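Long-range contacts in BH2358 protein (Bacillus halodurans C-125, PDB 2RBD), which is of unknown function but is probably a spore coat protein, folding as a ferritin-like bundle of four long helices: residues G31-Y36 with Q57-E62; R37-H42 with A96-P101; T43-L48 with K155-P160; K49-E54 with G146-L151; K113-C118 with A140-G145. All coordinates share one frame; numbering follows the deposited sequence. Where two conformers were deposited one is given.

Contact 1. Residues G31-Y36 with Q57-E62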
# COMPACT_ATOMS: atom_id res chain seq x y z
N GLY A 31 -3.00 8.98 -18.24
CA GLY A 31 -1.55 8.97 -18.42
C GLY A 31 -1.03 7.67 -18.98
O GLY A 31 -0.13 7.63 -19.85
N LEU A 32 -1.58 6.59 -18.48
CA LEU A 32 -1.16 5.26 -18.97
C LEU A 32 -1.61 4.99 -20.40
O LEU A 32 -0.86 4.46 -21.19
CB LEU A 32 -1.63 4.15 -18.03
CG LEU A 32 -1.01 4.10 -16.63
CD1 LEU A 32 -1.65 2.93 -15.87
CD2 LEU A 32 0.53 3.92 -16.70
N ILE A 33 -2.81 5.44 -20.78
CA ILE A 33 -3.24 5.37 -22.15
C ILE A 33 -2.22 6.08 -23.07
O ILE A 33 -1.83 5.55 -24.10
CB ILE A 33 -4.65 5.92 -22.31
CG1 ILE A 33 -5.68 4.94 -21.66
CG2 ILE A 33 -5.00 6.08 -23.78
CD1 ILE A 33 -7.07 5.54 -21.49
N ASN A 34 -1.81 7.28 -22.68
CA ASN A 34 -0.86 8.04 -23.47
C ASN A 34 0.48 7.33 -23.57
O ASN A 34 1.03 7.18 -24.65
CB ASN A 34 -0.71 9.43 -22.86
CG ASN A 34 0.38 10.25 -23.54
OD1 ASN A 34 0.33 10.43 -24.72
ND2 ASN A 34 1.34 10.72 -22.78
N GLY A 35 1.01 6.85 -22.45
CA GLY A 35 2.29 6.12 -22.46
C GLY A 35 2.24 4.84 -23.25
O GLY A 35 3.17 4.53 -23.99
N TYR A 36 1.15 4.10 -23.11
CA TYR A 36 1.01 2.85 -23.82
C TYR A 36 0.82 3.08 -25.33
O TYR A 36 1.27 2.29 -26.13
CB TYR A 36 -0.16 2.02 -23.27
CG TYR A 36 0.05 1.45 -21.90
CD1 TYR A 36 1.07 1.87 -21.06
CD2 TYR A 36 -0.86 0.55 -21.40
CE1 TYR A 36 1.21 1.33 -19.76
CE2 TYR A 36 -0.72 0.02 -20.11
CZ TYR A 36 0.29 0.41 -19.32
OH TYR A 36 0.38 -0.12 -18.04
N GLN A 57 -7.77 -0.39 -24.40
CA GLN A 57 -9.21 -0.50 -24.55
C GLN A 57 -9.89 -0.71 -23.19
O GLN A 57 -10.93 -0.14 -22.90
CB GLN A 57 -9.52 -1.64 -25.54
CG GLN A 57 -10.94 -1.66 -26.06
CD GLN A 57 -11.17 -2.74 -27.11
OE1 GLN A 57 -10.35 -2.96 -28.03
NE2 GLN A 57 -12.31 -3.41 -27.00
N ALA A 58 -9.27 -1.54 -22.35
CA ALA A 58 -9.78 -1.82 -20.99
C ALA A 58 -9.83 -0.54 -20.16
O ALA A 58 -10.82 -0.27 -19.48
CB ALA A 58 -8.95 -2.91 -20.31
N MSE A 59 -8.80 0.28 -20.27
CA MSE A 59 -8.76 1.54 -19.52
C MSE A 59 -9.75 2.54 -20.05
O MSE A 59 -10.37 3.27 -19.28
CB MSE A 59 -7.35 2.11 -19.55
CG MSE A 59 -6.38 1.30 -18.67
SE MSE A 59 -4.65 2.11 -18.43
CE MSE A 59 -3.92 1.85 -20.20
N GLN A 60 -9.93 2.54 -21.36
CA GLN A 60 -10.96 3.39 -21.96
C GLN A 60 -12.34 2.99 -21.47
O GLN A 60 -13.18 3.85 -21.21
CB GLN A 60 -10.86 3.31 -23.47
CG GLN A 60 -9.68 4.12 -23.99
CD GLN A 60 -9.43 3.93 -25.47
OE1 GLN A 60 -9.73 2.89 -26.05
NE2 GLN A 60 -8.83 4.93 -26.06
N ASP A 61 -12.58 1.71 -21.30
CA ASP A 61 -13.88 1.24 -20.76
C ASP A 61 -14.08 1.66 -19.32
O ASP A 61 -15.18 2.09 -18.92
CB ASP A 61 -14.03 -0.30 -20.81
CG ASP A 61 -14.08 -0.86 -22.21
OD1 ASP A 61 -14.32 -0.11 -23.16
OD2 ASP A 61 -13.90 -2.10 -22.34
N GLU A 62 -13.03 1.50 -18.51
CA GLU A 62 -13.05 1.98 -17.14
C GLU A 62 -13.35 3.49 -17.12
O GLU A 62 -14.19 3.97 -16.35
CB GLU A 62 -11.75 1.70 -16.43
CG GLU A 62 -11.49 0.23 -16.19
CD GLU A 62 -10.24 0.00 -15.38
OE1 GLU A 62 -9.45 0.93 -15.16
OE2 GLU A 62 -10.00 -1.16 -15.00
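The first helical hairpin of the ferritin-like bundle closes here around M59, a selenomethionine that reaches from helix 46-72 between L32, I33 and Y36 of helix 16-42. The short axes lie 10.0 Å apart and run nearly antiparallel, at 158°. M59 sends its chain out with CG beside the backbone N, and a bend at chi3 (-71°) then turns the methyl back toward the tyrosine. That methyl, CE, comes within 3.5 Å of Y36 CD2 at an oblique approach to the ring. The selenium sits 5.4 Å from the centre of the Y36 ring, also obliquely, as a Met-aromatic contact, and it also rests 3.7 Å from L32 CB. I33 runs alongside M59, the two pointing opposite ways, with I33 CG1 3.8 Å from M59 CE. Toward the margin, I33 CD1 meets Q60 CG at 3.9 Å, the isoleucine lying across the glutamine. No hydrogen bond joins the segments: the phenol of Y36 is tied by its OH to D110 on helix 100-124. One methionine packed among the apolar side chains of an antiparallel neighbour, and set against an aromatic ring, fits the core of a ferritin-like four-helix bundle.

Contact 2. Residues R37-H42 with A96-P101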
# COMPACT_ATOMS: atom_id res chain seq x y z
N ARG A 37 0.13 4.15 -25.72
CA ARG A 37 0.07 4.51 -27.14
C ARG A 37 1.47 4.80 -27.69
O ARG A 37 1.80 4.45 -28.83
CB ARG A 37 -0.89 5.67 -27.30
CG ARG A 37 -2.35 5.23 -27.24
CD ARG A 37 -3.26 6.44 -27.25
NE ARG A 37 -4.63 6.07 -27.56
CZ ARG A 37 -5.65 6.90 -27.43
NH1 ARG A 37 -5.50 8.10 -26.89
NH2 ARG A 37 -6.85 6.54 -27.82
N SER A 38 2.32 5.40 -26.85
CA SER A 38 3.72 5.57 -27.28
C SER A 38 4.41 4.21 -27.35
O SER A 38 5.02 3.89 -28.36
CB SER A 38 4.47 6.49 -26.34
OG SER A 38 5.79 6.69 -26.83
N PHE A 39 4.21 3.36 -26.34
CA PHE A 39 4.79 2.02 -26.36
C PHE A 39 4.39 1.20 -27.59
O PHE A 39 5.20 0.45 -28.09
CB PHE A 39 4.42 1.24 -25.12
CG PHE A 39 5.16 1.66 -23.86
CD1 PHE A 39 6.36 2.37 -23.87
CD2 PHE A 39 4.65 1.26 -22.64
CE1 PHE A 39 7.00 2.69 -22.67
CE2 PHE A 39 5.28 1.58 -21.45
CZ PHE A 39 6.45 2.31 -21.47
N ILE A 40 3.17 1.35 -28.09
CA ILE A 40 2.78 0.65 -29.32
C ILE A 40 3.77 0.96 -30.44
O ILE A 40 4.18 0.08 -31.18
CB ILE A 40 1.32 1.02 -29.75
CG1 ILE A 40 0.32 0.10 -29.05
CG2 ILE A 40 1.11 0.93 -31.28
CD1 ILE A 40 -1.00 0.78 -28.79
N ASN A 41 4.17 2.22 -30.54
CA ASN A 41 5.14 2.66 -31.55
C ASN A 41 6.56 2.15 -31.33
O ASN A 41 7.34 2.09 -32.28
CB ASN A 41 5.11 4.17 -31.66
CG ASN A 41 3.84 4.67 -32.37
OD1 ASN A 41 3.40 4.03 -33.31
ND2 ASN A 41 3.31 5.80 -31.96
N HIS A 42 6.92 1.81 -30.09
CA HIS A 42 8.24 1.32 -29.73
C HIS A 42 8.34 -0.19 -29.77
O HIS A 42 9.41 -0.72 -29.65
CB HIS A 42 8.60 1.72 -28.28
CG HIS A 42 8.96 3.15 -28.10
ND1 HIS A 42 10.24 3.58 -27.88
CD2 HIS A 42 8.21 4.27 -28.11
CE1 HIS A 42 10.27 4.89 -27.73
NE2 HIS A 42 9.03 5.34 -27.87
N ALA A 96 16.62 6.48 -27.49
CA ALA A 96 15.25 6.90 -27.13
C ALA A 96 14.26 5.75 -27.12
O ALA A 96 13.10 5.91 -26.74
CB ALA A 96 14.79 7.99 -28.10
N ARG A 97 14.71 4.58 -27.55
CA ARG A 97 13.83 3.43 -27.80
C ARG A 97 13.62 2.61 -26.54
O ARG A 97 14.58 2.24 -25.87
CB ARG A 97 14.46 2.51 -28.88
CG ARG A 97 14.00 1.00 -28.85
CD ARG A 97 13.17 0.55 -30.03
NE ARG A 97 12.22 -0.53 -29.69
CZ ARG A 97 12.45 -1.84 -29.65
NH1 ARG A 97 13.67 -2.34 -29.85
NH2 ARG A 97 11.46 -2.68 -29.32
N PHE A 98 12.37 2.26 -26.25
CA PHE A 98 12.05 1.30 -25.23
C PHE A 98 11.91 -0.05 -25.90
O PHE A 98 11.27 -0.19 -26.92
CB PHE A 98 10.75 1.67 -24.50
CG PHE A 98 10.90 2.92 -23.64
CD1 PHE A 98 11.38 2.85 -22.38
CD2 PHE A 98 10.61 4.15 -24.16
CE1 PHE A 98 11.55 4.04 -21.62
CE2 PHE A 98 10.80 5.31 -23.41
CZ PHE A 98 11.28 5.23 -22.16
N ASN A 99 12.56 -1.01 -25.29
CA ASN A 99 12.60 -2.35 -25.82
C ASN A 99 11.52 -3.23 -25.22
O ASN A 99 11.08 -2.99 -24.11
CB ASN A 99 14.00 -2.93 -25.55
CG ASN A 99 15.08 -2.06 -26.16
OD1 ASN A 99 15.12 -1.94 -27.38
ND2 ASN A 99 15.87 -1.36 -25.32
N ASP A 100 11.21 -4.32 -25.90
CA ASP A 100 10.05 -5.14 -25.55
C ASP A 100 10.05 -5.66 -24.11
O ASP A 100 9.08 -5.52 -23.42
CB ASP A 100 9.89 -6.31 -26.53
CG ASP A 100 9.57 -5.85 -27.94
OD1 ASP A 100 9.15 -4.69 -28.13
OD2 ASP A 100 9.75 -6.63 -28.87
N PRO A 101 11.16 -6.26 -23.65
CA PRO A 101 11.14 -6.73 -22.26
C PRO A 101 10.88 -5.63 -21.23
O PRO A 101 10.16 -5.85 -20.25
CB PRO A 101 12.53 -7.30 -22.06
CG PRO A 101 13.04 -7.52 -23.43
CD PRO A 101 12.45 -6.54 -24.30
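H42, near the end of helix 16-42, is gripped at both its ring and its carbonyl by the loop 96-99 that leads into helix 100-124. The tight part is aromatic. F98 N donates to H42 ND1 at 3.0 Å in an almost straight bond (175°), although the amide approaches tilted from the imidazole plane. With ND1 accepting, the proton is probably on NE2, which bonds to A96 O of the second subunit. F98 turns its edge to a face of H42, centroids 5.3 Å apart with planes at 61°, and receives the edge of F39 on its own face, centroids 5.7 Å apart. Two T-shaped pairs thus make one buried cluster, and the closest of its atoms, H42 CE1 and F98 CD2, are 3.7 Å apart. The less settled, more exposed side belongs to R97, which is modelled in two conformers. In one of them the guanidinium comes side-on and both NE (2.8 Å) and NH2 (2.9 Å) donate to H42 O, the oxygen lying near the guanidinium plane. R97 NH2 also makes a salt bridge to D100 OD1, whose carboxylate binds the backbone N of G44 and D45. F39, H42 and F98 all pack on I103 of helix 100-124, and F98 meets F98 of the second subunit, so this corner of the bundle lies at the subunit interface.

Contact 3. Residues T43-L48 with K155-P160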
# COMPACT_ATOMS: atom_id res chain seq x y z
N THR A 43 7.26 -0.93 -29.90
CA THR A 43 7.23 -2.38 -29.74
C THR A 43 7.46 -3.10 -31.09
O THR A 43 6.84 -2.71 -32.08
CB THR A 43 5.82 -2.82 -29.20
OG1 THR A 43 5.55 -2.20 -27.92
CG2 THR A 43 5.71 -4.34 -29.08
N GLY A 44 8.23 -4.17 -31.06
CA GLY A 44 8.37 -5.04 -32.21
C GLY A 44 7.40 -6.22 -32.13
O GLY A 44 6.68 -6.54 -33.10
N ASP A 45 7.38 -6.83 -30.96
CA ASP A 45 6.66 -8.06 -30.75
C ASP A 45 5.16 -7.92 -30.90
O ASP A 45 4.53 -7.14 -30.20
CB ASP A 45 7.03 -8.60 -29.39
CG ASP A 45 6.51 -9.97 -29.17
OD1 ASP A 45 5.33 -10.09 -28.81
OD2 ASP A 45 7.28 -10.95 -29.34
N GLU A 46 4.55 -8.71 -31.78
CA GLU A 46 3.13 -8.53 -32.05
C GLU A 46 2.22 -9.01 -30.91
O GLU A 46 1.10 -8.50 -30.72
CB GLU A 46 2.76 -9.21 -33.39
CG GLU A 46 3.45 -8.57 -34.61
CD GLU A 46 3.27 -7.05 -34.73
OE1 GLU A 46 2.13 -6.56 -34.72
OE2 GLU A 46 4.30 -6.34 -34.83
N ASP A 47 2.68 -10.00 -30.15
CA ASP A 47 1.92 -10.49 -29.00
C ASP A 47 1.87 -9.44 -27.89
O ASP A 47 0.84 -9.23 -27.27
CB ASP A 47 2.53 -11.78 -28.46
CG ASP A 47 2.49 -12.93 -29.49
OD1 ASP A 47 1.41 -13.10 -30.08
OD2 ASP A 47 3.53 -13.63 -29.68
N LEU A 48 2.98 -8.76 -27.67
CA LEU A 48 2.99 -7.67 -26.71
C LEU A 48 2.13 -6.53 -27.22
O LEU A 48 1.33 -5.96 -26.46
CB LEU A 48 4.43 -7.21 -26.48
CG LEU A 48 4.61 -5.96 -25.61
CD1 LEU A 48 3.94 -6.16 -24.26
CD2 LEU A 48 6.11 -5.64 -25.42
N LYS A 155 7.86 -15.53 -23.54
CA LYS A 155 8.90 -14.78 -24.25
C LYS A 155 10.27 -14.87 -23.61
O LYS A 155 11.27 -14.49 -24.22
CB LYS A 155 8.49 -13.31 -24.38
CG LYS A 155 7.20 -13.11 -25.11
CD LYS A 155 7.35 -13.30 -26.64
CE LYS A 155 5.99 -13.18 -27.32
NZ LYS A 155 6.05 -13.29 -28.82
N GLY A 156 10.32 -15.37 -22.39
CA GLY A 156 11.58 -15.45 -21.65
C GLY A 156 12.00 -14.10 -21.10
O GLY A 156 13.18 -13.84 -20.91
N TRP A 157 11.03 -13.24 -20.85
CA TRP A 157 11.31 -11.91 -20.34
C TRP A 157 11.28 -11.84 -18.80
O TRP A 157 11.72 -10.86 -18.23
CB TRP A 157 10.31 -10.90 -20.89
CG TRP A 157 10.40 -10.70 -22.36
CD1 TRP A 157 11.48 -10.94 -23.15
CD2 TRP A 157 9.40 -10.17 -23.20
NE1 TRP A 157 11.19 -10.63 -24.44
CE2 TRP A 157 9.92 -10.15 -24.51
CE3 TRP A 157 8.07 -9.78 -23.01
CZ2 TRP A 157 9.17 -9.77 -25.60
CZ3 TRP A 157 7.34 -9.36 -24.09
CH2 TRP A 157 7.90 -9.36 -25.39
N LEU A 158 10.75 -12.85 -18.13
CA LEU A 158 10.59 -12.78 -16.69
C LEU A 158 11.93 -13.00 -16.01
O LEU A 158 12.63 -13.95 -16.34
CB LEU A 158 9.58 -13.87 -16.28
CG LEU A 158 9.14 -14.00 -14.83
CD1 LEU A 158 8.53 -12.71 -14.34
CD2 LEU A 158 8.13 -15.14 -14.75
N ILE A 159 12.32 -12.12 -15.09
CA ILE A 159 13.57 -12.28 -14.34
C ILE A 159 13.23 -13.11 -13.11
O ILE A 159 12.35 -12.74 -12.35
CB ILE A 159 14.09 -10.92 -13.87
CG1 ILE A 159 14.41 -10.01 -15.06
CG2 ILE A 159 15.32 -11.12 -12.99
CD1 ILE A 159 14.85 -8.59 -14.63
N PRO A 160 13.90 -14.25 -12.90
CA PRO A 160 13.54 -15.07 -11.75
C PRO A 160 14.05 -14.48 -10.44
O PRO A 160 15.20 -14.17 -10.34
CB PRO A 160 14.23 -16.41 -12.02
CG PRO A 160 15.36 -16.07 -12.92
CD PRO A 160 14.96 -14.87 -13.72
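D47 and K155 bring the two backbones nearest, CA to CA 9.5 Å, where helix 46-72 begins and helix 128-155 ends. It is a meeting of two helix caps at one end of the four-helix bundle: D45 is the N-cap of the first helix, and G156, with positive phi, closes the second in a Schellman motif. K155 CB lies over the centre of the W157 ring, and a bend at chi2 (-75°) sends the rest of the lysine toward the aspartates. Its ammonium is shared between them in a small salt-bridge network. NZ meets D45 OD2 at 2.7 Å on the syn lone pair, and D47 OD2, also at 2.7 Å, on the anti one. The other oxygen of the N-cap, D45 OD1, accepts from L48 N at 2.9 Å through its anti lone pair, so this one carboxylate both caps a helix and holds a lysine, which should keep it from turning. With an alanine here, the L48 amide would probably lose its cap and K155 one of its two carboxylate partners. The salt bridges lie toward the surface, whereas W157 lies deeper, against D100 and S104 of helix 100-124. The far rim of its indole touches the N-cap and a residue of the first turn: W157 CH2 is 4.1 Å from D45 CG and 4.1 Å from L48 CD2.

Contact 4. Residues K49-E54 with G146-L151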
# COMPACT_ATOMS: atom_id res chain seq x y z
N LYS A 49 2.23 -6.20 -28.51
CA LYS A 49 1.42 -5.15 -29.08
C LYS A 49 -0.08 -5.40 -28.87
O LYS A 49 -0.86 -4.51 -28.52
CB LYS A 49 1.71 -5.02 -30.56
CG LYS A 49 1.45 -3.67 -31.13
CD LYS A 49 1.99 -3.55 -32.58
CE LYS A 49 3.51 -3.86 -32.70
NZ LYS A 49 3.99 -3.80 -34.13
N ASN A 50 -0.49 -6.65 -29.06
CA ASN A 50 -1.87 -6.98 -28.89
C ASN A 50 -2.35 -6.74 -27.47
O ASN A 50 -3.46 -6.29 -27.24
CB ASN A 50 -2.13 -8.44 -29.23
CG ASN A 50 -2.17 -8.70 -30.74
OD1 ASN A 50 -2.43 -7.82 -31.54
ND2 ASN A 50 -1.92 -9.96 -31.10
N LEU A 51 -1.51 -7.08 -26.51
CA LEU A 51 -1.86 -6.89 -25.10
C LEU A 51 -1.87 -5.40 -24.70
O LEU A 51 -2.70 -4.98 -23.89
CB LEU A 51 -0.94 -7.70 -24.20
CG LEU A 51 -1.29 -9.20 -24.12
CD1 LEU A 51 -0.15 -10.06 -23.53
CD2 LEU A 51 -2.59 -9.40 -23.30
N ILE A 52 -0.99 -4.60 -25.29
CA ILE A 52 -0.99 -3.15 -25.03
C ILE A 52 -2.29 -2.59 -25.55
O ILE A 52 -2.96 -1.80 -24.87
CB ILE A 52 0.20 -2.42 -25.69
CG1 ILE A 52 1.56 -2.92 -25.22
CG2 ILE A 52 0.03 -0.88 -25.47
CD1 ILE A 52 2.72 -2.37 -26.05
N ASP A 53 -2.68 -3.00 -26.77
CA ASP A 53 -3.95 -2.54 -27.32
C ASP A 53 -5.12 -2.95 -26.42
O ASP A 53 -6.05 -2.19 -26.18
CB ASP A 53 -4.17 -3.15 -28.71
CG ASP A 53 -3.53 -2.35 -29.83
OD1 ASP A 53 -3.29 -1.13 -29.67
OD2 ASP A 53 -3.30 -2.95 -30.91
N GLU A 54 -5.08 -4.15 -25.88
CA GLU A 54 -6.12 -4.60 -24.99
C GLU A 54 -6.16 -3.76 -23.71
O GLU A 54 -7.23 -3.43 -23.22
CB GLU A 54 -5.90 -6.05 -24.64
CG GLU A 54 -6.97 -6.58 -23.70
CD GLU A 54 -6.85 -8.05 -23.34
OE1 GLU A 54 -6.04 -8.75 -24.01
OE2 GLU A 54 -7.60 -8.44 -22.39
N GLY A 146 -2.74 -11.84 -15.33
CA GLY A 146 -2.38 -13.23 -15.61
C GLY A 146 -1.91 -13.45 -17.05
O GLY A 146 -0.99 -14.23 -17.30
N LYS A 147 -2.52 -12.74 -17.99
CA LYS A 147 -2.08 -12.73 -19.39
C LYS A 147 -0.70 -12.14 -19.56
O LYS A 147 0.11 -12.66 -20.33
CB LYS A 147 -3.08 -11.97 -20.26
CG LYS A 147 -4.42 -12.60 -20.44
CD LYS A 147 -5.27 -11.52 -21.13
CE LYS A 147 -6.22 -12.04 -22.12
NZ LYS A 147 -6.24 -11.14 -23.29
N MSE A 148 -0.40 -11.03 -18.86
CA MSE A 148 0.95 -10.48 -18.86
C MSE A 148 1.99 -11.45 -18.32
O MSE A 148 3.03 -11.57 -18.88
CB MSE A 148 0.98 -9.14 -18.09
CG MSE A 148 0.19 -8.02 -18.74
SE MSE A 148 0.76 -7.53 -20.54
CE MSE A 148 2.65 -7.23 -20.24
N LEU A 149 1.68 -12.13 -17.23
CA LEU A 149 2.60 -13.10 -16.68
C LEU A 149 2.86 -14.21 -17.70
O LEU A 149 4.01 -14.61 -17.89
CB LEU A 149 2.04 -13.68 -15.39
CG LEU A 149 2.88 -14.72 -14.65
CD1 LEU A 149 4.27 -14.12 -14.35
CD2 LEU A 149 2.15 -15.20 -13.39
N LYS A 150 1.80 -14.71 -18.34
CA LYS A 150 1.95 -15.76 -19.37
C LYS A 150 2.86 -15.30 -20.52
O LYS A 150 3.77 -16.03 -20.96
CB LYS A 150 0.59 -16.16 -19.91
CG LYS A 150 -0.14 -17.15 -19.02
CD LYS A 150 -1.57 -17.35 -19.43
CE LYS A 150 -2.33 -18.21 -18.42
NZ LYS A 150 -3.74 -18.38 -18.88
N LEU A 151 2.66 -14.07 -20.98
CA LEU A 151 3.51 -13.45 -22.00
C LEU A 151 4.96 -13.43 -21.59
O LEU A 151 5.83 -13.87 -22.33
CB LEU A 151 3.04 -12.04 -22.33
CG LEU A 151 3.83 -11.23 -23.37
CD1 LEU A 151 3.47 -11.71 -24.74
CD2 LEU A 151 3.59 -9.70 -23.25
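E54 OE1 takes a hydrogen bond from K147 NZ, on its syn lone pair, in a salt bridge between helix 46-72 and helix 128-155. The modelled length, 2.5 Å, is short, and two of the lysine torsions lie off their usual values, so the pairing is surer than its exact geometry. The two helices run antiparallel as neighbours in the ferritin-like four-helix bundle, their short axes 11.3 Å apart and inclined at 167°. E54 reaches out fully extended, CG anti to the backbone N (chi1 180°), and the lysine, bent at chi3 and chi4, comes across it, nearly perpendicular. A lysine in place of E54 would probably turn this attraction into repulsion and set the end of K147 free to swing away. Beneath the bridge, L51 supplies much of the apolar packing between the helices. Its methyl CD2 lies under the curve of the lysine, 4.0 Å from K147 CB and just as far from K147 NZ. On the inner side M148, a selenomethionine curled at chi2 and chi3, brings SE to 4.0 Å from L51 CD1, and it also packs on S104 and S108 of helix 100-124. The same leucine methyl meets L151 tip to tip, L51 CD1 lying 3.8 Å from L151 CD2.

Contact 5. Residues K113-C118 with A140-G145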
# COMPACT_ATOMS: atom_id res chain seq x y z
N LYS A 113 0.20 -2.48 -9.53
CA LYS A 113 -0.15 -1.28 -8.78
C LYS A 113 -1.65 -1.01 -8.88
O LYS A 113 -2.28 -0.66 -7.89
CB LYS A 113 0.64 -0.07 -9.28
CG LYS A 113 2.13 -0.08 -8.93
CD LYS A 113 2.94 0.88 -9.84
N GLY A 114 -2.23 -1.19 -10.05
CA GLY A 114 -3.69 -0.98 -10.25
C GLY A 114 -4.57 -1.89 -9.44
O GLY A 114 -5.61 -1.47 -8.97
N LEU A 115 -4.14 -3.13 -9.26
CA LEU A 115 -4.85 -4.09 -8.40
C LEU A 115 -4.95 -3.53 -6.98
O LEU A 115 -6.02 -3.50 -6.36
CB LEU A 115 -4.12 -5.43 -8.38
CG LEU A 115 -4.27 -6.32 -9.60
CD1 LEU A 115 -3.43 -7.58 -9.31
CD2 LEU A 115 -5.80 -6.65 -9.94
N VAL A 116 -3.80 -3.07 -6.47
CA VAL A 116 -3.72 -2.46 -5.15
C VAL A 116 -4.59 -1.21 -5.05
O VAL A 116 -5.36 -1.07 -4.10
CB VAL A 116 -2.27 -2.20 -4.75
CG1 VAL A 116 -2.19 -1.32 -3.46
CG2 VAL A 116 -1.55 -3.57 -4.51
N THR A 117 -4.51 -0.34 -6.03
CA THR A 117 -5.36 0.86 -6.02
C THR A 117 -6.85 0.52 -6.00
O THR A 117 -7.61 1.09 -5.23
CB THR A 117 -5.04 1.76 -7.20
OG1 THR A 117 -3.62 2.00 -7.23
CG2 THR A 117 -5.82 3.08 -7.08
N CYS A 118 -7.27 -0.43 -6.82
CA CYS A 118 -8.65 -0.88 -6.75
C CYS A 118 -9.05 -1.33 -5.35
O CYS A 118 -10.10 -0.92 -4.85
CB CYS A 118 -8.93 -2.00 -7.75
SG CYS A 118 -8.97 -1.47 -9.48
N ALA A 140 -11.34 -7.83 -13.60
CA ALA A 140 -10.82 -7.76 -14.95
C ALA A 140 -9.30 -7.63 -14.94
O ALA A 140 -8.63 -8.24 -15.76
CB ALA A 140 -11.43 -6.58 -15.71
N LYS A 141 -8.76 -6.84 -14.02
CA LYS A 141 -7.36 -6.58 -13.95
C LYS A 141 -6.56 -7.81 -13.49
O LYS A 141 -5.45 -8.03 -13.91
CB LYS A 141 -7.11 -5.35 -13.04
CG LYS A 141 -5.95 -4.53 -13.38
CD LYS A 141 -5.91 -3.23 -12.57
CE LYS A 141 -6.85 -2.16 -13.05
NZ LYS A 141 -6.62 -1.73 -14.47
N VAL A 142 -7.15 -8.63 -12.63
CA VAL A 142 -6.53 -9.88 -12.26
C VAL A 142 -6.32 -10.72 -13.52
O VAL A 142 -5.24 -11.34 -13.71
CB VAL A 142 -7.36 -10.63 -11.22
CG1 VAL A 142 -6.87 -12.09 -11.11
CG2 VAL A 142 -7.34 -9.93 -9.85
N GLN A 143 -7.35 -10.81 -14.37
CA GLN A 143 -7.21 -11.61 -15.58
C GLN A 143 -6.15 -11.05 -16.53
O GLN A 143 -5.33 -11.81 -17.05
CB GLN A 143 -8.54 -11.81 -16.30
CG GLN A 143 -9.57 -12.59 -15.43
CD GLN A 143 -9.07 -13.93 -14.93
OE1 GLN A 143 -8.51 -14.70 -15.71
NE2 GLN A 143 -9.25 -14.21 -13.64
N PHE A 144 -6.13 -9.74 -16.70
CA PHE A 144 -5.15 -9.11 -17.58
C PHE A 144 -3.74 -9.33 -17.05
O PHE A 144 -2.80 -9.63 -17.78
CB PHE A 144 -5.45 -7.59 -17.75
CG PHE A 144 -4.55 -6.96 -18.77
CD1 PHE A 144 -4.82 -7.12 -20.12
CD2 PHE A 144 -3.38 -6.32 -18.40
CE1 PHE A 144 -3.94 -6.64 -21.06
CE2 PHE A 144 -2.51 -5.83 -19.34
CZ PHE A 144 -2.80 -6.00 -20.68
N GLY A 145 -3.58 -9.19 -15.74
CA GLY A 145 -2.29 -9.47 -15.13
C GLY A 145 -1.82 -10.88 -15.37
O GLY A 145 -0.63 -11.12 -15.59
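K141 of helix 128-155 lays its aliphatic chain against the backbone of helix 100-124 at G114, while L115 reaches back past it, pointing the other way. The helices are antiparallel, short axes 9.8 Å apart and at 165°. K141 has an unusual first torsion, chi1 -149°, and after an extended step it folds at chi3 (-78°) and again at chi4. Chi1 and the extended chi2 lay K141 CD on the bare backbone, 3.7 Å from G114 C, where a side chain on that residue would stand in the way. The fold at chi3 brings K141 CE to 4.2 Å from C118 SG, and the one at chi4 turns NZ toward a bound tetraethylene glycol, probably from crystallisation, and into a long, weak ion pair with E62. L115 takes the plainer course: CG beside the backbone N and CD1 extended, which leaves the other methyl, CD2, against the opposite helix, 3.6 Å from K141 CB. That methyl also lies 3.6 Å from V142 CG2, the valine branch anti to its own carbonyl carbon. No hydrogen bond links the segments. The chemistry is therefore apolar packing in which a lysine serves with its methylenes, and its ammonium is handed on toward the neighbouring helix 46-72.

In the fold
Contacts 1 to 4 take consecutive pieces of the chain, 31-54, as their first segments, following it along helix 16-42, round the turn and into helix 46-72. Contact 1 ties these two helices together. Contact 4 joins helix 46-72 to helix 128-155, and contact 5 joins the latter to helix 100-124, so all four helices of the bundle are linked. Contacts 2 and 3 lie at one end, centres 12 Å apart, where D100 bridges them through the backbone of G44 and D45; the centre of contact 5 is about 22 Å from that of contact 2. Contacts 1 and 5 do not overlap along the chain, yet a long, weak E62-K141 ion pair connects them. Contact 2 also faces the second subunit, and contacts 4 and 5 touch the third.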